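Local coordinates for flagellar hook-associated protein (PDB 4UT1), which probably serves as a structural component of the bacterial flagellum, forming part of the junction between hook and filament, at residues N119-L124 with Q579-K584. Residues are numbered along the deposited sequence; the frame is centred on the assembly and turned at random.
Sequences NYFTGL and QLVNSK. With EDO (1,2-ethanediol), chain C.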
loop_
_atom_site.group_PDB
_atom_site.type_symbol
_atom_site.label_atom_id
_atom_site.label_comp_id
_atom_site.label_asym_id
_atom_site.label_seq_id
_atom_site.Cartn_x
_atom_site.Cartn_y
_atom_site.Cartn_z
ATOM N N ASN A 119 -6.780 2.012 -19.510
ATOM C CA ASN A 119 -6.686 1.287 -20.771
ATOM C C ASN A 119 -6.921 -0.214 -20.611
ATOM O O ASN A 119 -7.508 -0.861 -21.484
ATOM C CB ASN A 119 -5.324 1.546 -21.427
ATOM C CG ASN A 119 -5.239 2.927 -22.056
ATOM O OD1 ASN A 119 -6.250 3.602 -22.204
ATOM N ND2 ASN A 119 -4.032 3.350 -22.432
ATOM N N TYR A 120 -6.476 -0.760 -19.486
ATOM C CA TYR A 120 -6.683 -2.174 -19.219
ATOM C C TYR A 120 -8.172 -2.474 -19.103
ATOM O O TYR A 120 -8.673 -3.413 -19.718
ATOM C CB TYR A 120 -5.985 -2.628 -17.933
ATOM C CG TYR A 120 -6.273 -4.091 -17.667
ATOM C CD1 TYR A 120 -5.641 -5.081 -18.411
ATOM C CD2 TYR A 120 -7.208 -4.483 -16.705
ATOM C CE1 TYR A 120 -5.919 -6.426 -18.189
ATOM C CE2 TYR A 120 -7.476 -5.810 -16.478
ATOM C CZ TYR A 120 -6.836 -6.775 -17.222
ATOM O OH TYR A 120 -7.100 -8.096 -16.992
ATOM N N PHE A 121 -8.878 -1.669 -18.322
ATOM C CA PHE A 121 -10.309 -1.885 -18.160
ATOM C C PHE A 121 -11.094 -1.606 -19.452
ATOM O O PHE A 121 -12.034 -2.328 -19.748
ATOM C CB PHE A 121 -10.845 -1.048 -16.991
ATOM C CG PHE A 121 -10.394 -1.551 -15.638
ATOM C CD1 PHE A 121 -10.660 -2.858 -15.245
ATOM C CD2 PHE A 121 -9.694 -0.726 -14.770
ATOM C CE1 PHE A 121 -10.234 -3.330 -14.013
ATOM C CE2 PHE A 121 -9.271 -1.187 -13.531
ATOM C CZ PHE A 121 -9.541 -2.495 -13.155
ATOM N N THR A 122 -10.711 -0.607 -20.248
ATOM C CA THR A 122 -11.466 -0.402 -21.489
ATOM C C THR A 122 -11.177 -1.529 -22.481
ATOM O O THR A 122 -12.035 -1.899 -23.284
ATOM C CB THR A 122 -11.200 0.975 -22.132
ATOM O OG1 THR A 122 -9.844 1.070 -22.586
ATOM C CG2 THR A 122 -11.485 2.087 -21.124
ATOM N N GLY A 123 -9.989 -2.105 -22.404
ATOM C CA GLY A 123 -9.667 -3.275 -23.201
ATOM C C GLY A 123 -10.630 -4.428 -22.946
ATOM O O GLY A 123 -10.997 -5.159 -23.863
ATOM N N LEU A 124 -11.040 -4.584 -21.693
ATOM C CA LEU A 124 -11.933 -5.670 -21.301
ATOM C C LEU A 124 -13.356 -5.396 -21.775
ATOM O O LEU A 124 -14.150 -6.311 -21.962
ATOM C CB LEU A 124 -11.881 -5.869 -19.784
ATOM C CG LEU A 124 -10.509 -6.329 -19.265
ATOM C CD1 LEU A 124 -10.517 -6.510 -17.739
ATOM C CD2 LEU A 124 -10.108 -7.635 -19.921
ATOM N N GLN A 579 -15.978 -2.637 -15.681
ATOM C CA GLN A 579 -16.565 -1.619 -14.816
ATOM C C GLN A 579 -15.858 -1.489 -13.454
ATOM O O GLN A 579 -16.157 -0.579 -12.678
ATOM C CB GLN A 579 -18.054 -1.910 -14.621
ATOM C CG GLN A 579 -18.880 -1.715 -15.901
ATOM C CD GLN A 579 -20.295 -2.268 -15.758
ATOM O OE1 GLN A 579 -20.585 -3.036 -14.836
ATOM N NE2 GLN A 579 -21.180 -1.883 -16.674
ATOM N N LEU A 580 -14.915 -2.379 -13.167
ATOM C CA LEU A 580 -14.104 -2.249 -11.954
ATOM C C LEU A 580 -13.343 -0.924 -11.886
ATOM O O LEU A 580 -12.919 -0.496 -10.806
ATOM C CB LEU A 580 -13.112 -3.405 -11.845
ATOM C CG LEU A 580 -13.751 -4.754 -11.545
ATOM C CD1 LEU A 580 -12.711 -5.871 -11.583
ATOM C CD2 LEU A 580 -14.440 -4.703 -10.195
ATOM N N VAL A 581 -13.160 -0.289 -13.040
ATOM C CA VAL A 581 -12.532 1.023 -13.103
ATOM C C VAL A 581 -13.283 2.069 -12.279
ATOM O O VAL A 581 -12.703 3.080 -11.887
ATOM C CB VAL A 581 -12.424 1.526 -14.550
ATOM C CG1 VAL A 581 -13.788 1.978 -15.065
ATOM C CG2 VAL A 581 -11.423 2.675 -14.632
ATOM N N ASN A 582 -14.572 1.837 -12.028
ATOM C CA ASN A 582 -15.384 2.799 -11.287
ATOM C C ASN A 582 -15.593 2.428 -9.828
ATOM O O ASN A 582 -16.232 3.163 -9.081
ATOM C CB ASN A 582 -16.739 2.970 -11.971
ATOM C CG ASN A 582 -16.607 3.502 -13.375
ATOM O OD1 ASN A 582 -15.900 4.483 -13.612
ATOM N ND2 ASN A 582 -17.267 2.851 -14.323
ATOM N N SER A 583 -15.050 1.288 -9.419
ATOM C CA SER A 583 -15.183 0.820 -8.048
ATOM C C SER A 583 -14.419 1.686 -7.050
ATOM O O SER A 583 -13.265 2.048 -7.285
ATOM C CB SER A 583 -14.696 -0.627 -7.941
ATOM O OG SER A 583 -14.633 -1.023 -6.586
ATOM N N LYS A 584 -15.041 1.999 -5.918
ATOM C CA LYS A 584 -14.358 2.809 -4.911
ATOM C C LYS A 584 -13.746 1.955 -3.800
ATOM O O LYS A 584 -14.366 1.717 -2.759
ATOM C CB LYS A 584 -15.320 3.843 -4.333
ATOM C CG LYS A 584 -15.862 4.792 -5.389
ATOM C CD LYS A 584 -16.674 5.918 -4.772
ATOM C CE LYS A 584 -17.364 6.743 -5.845
ATOM N NZ LYS A 584 -18.108 7.894 -5.272
HETATM C C1 EDO C . -1.218 -0.004 -23.959
HETATM O O1 EDO C . -1.175 -1.415 -24.228
HETATM C C2 EDO C . -2.350 0.298 -22.976
HETATM O O2 EDO C . -1.866 0.951 -21.790
#
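Phe121, projecting from helix 113-129, lays one face of its ring against the backbone of the 3-10 turn at 580-582, a compact example of an aromatic ring packed on a peptide unit. Val581 N stands 3.8 Å above the ring plane, over its centre, with Leu580 C beside it. The two flanking side chains meet the ring at separate points: Val581 CB lies 3.5 Å from Phe121 CD2, while Leu580 CB comes within 3.6 Å of Phe121 CE1, its side chain crossing that of Phe121 at about a right angle. With CG anti to its own carbonyl carbon (chi1 -71°), Phe121 carries the ring across to the turn; over its opposite face lies Tyr120 CD2, displaced toward the rim of the Phe121 ring, and Val318 of helix 287-322 touches the Phe121 side chain. The packing is closest at the buried ring of Phe121, whereas Leu580 and Val581, which cover it, remain partly exposed. Around the helix the character changes: Asn119 and Thr122 are exposed, and Asn119 ND2 makes a weak hydrogen bond of 3.3 Å to O2 of a 1,2-ethanediol, probably from the crystallisation liquor. The contact thus joins an early helix of the helical domain to the link between helices 572-579 and 593-630, and its chemistry implies cohesion by apolar and ring-to-peptide packing, without polar pairing between the two segments.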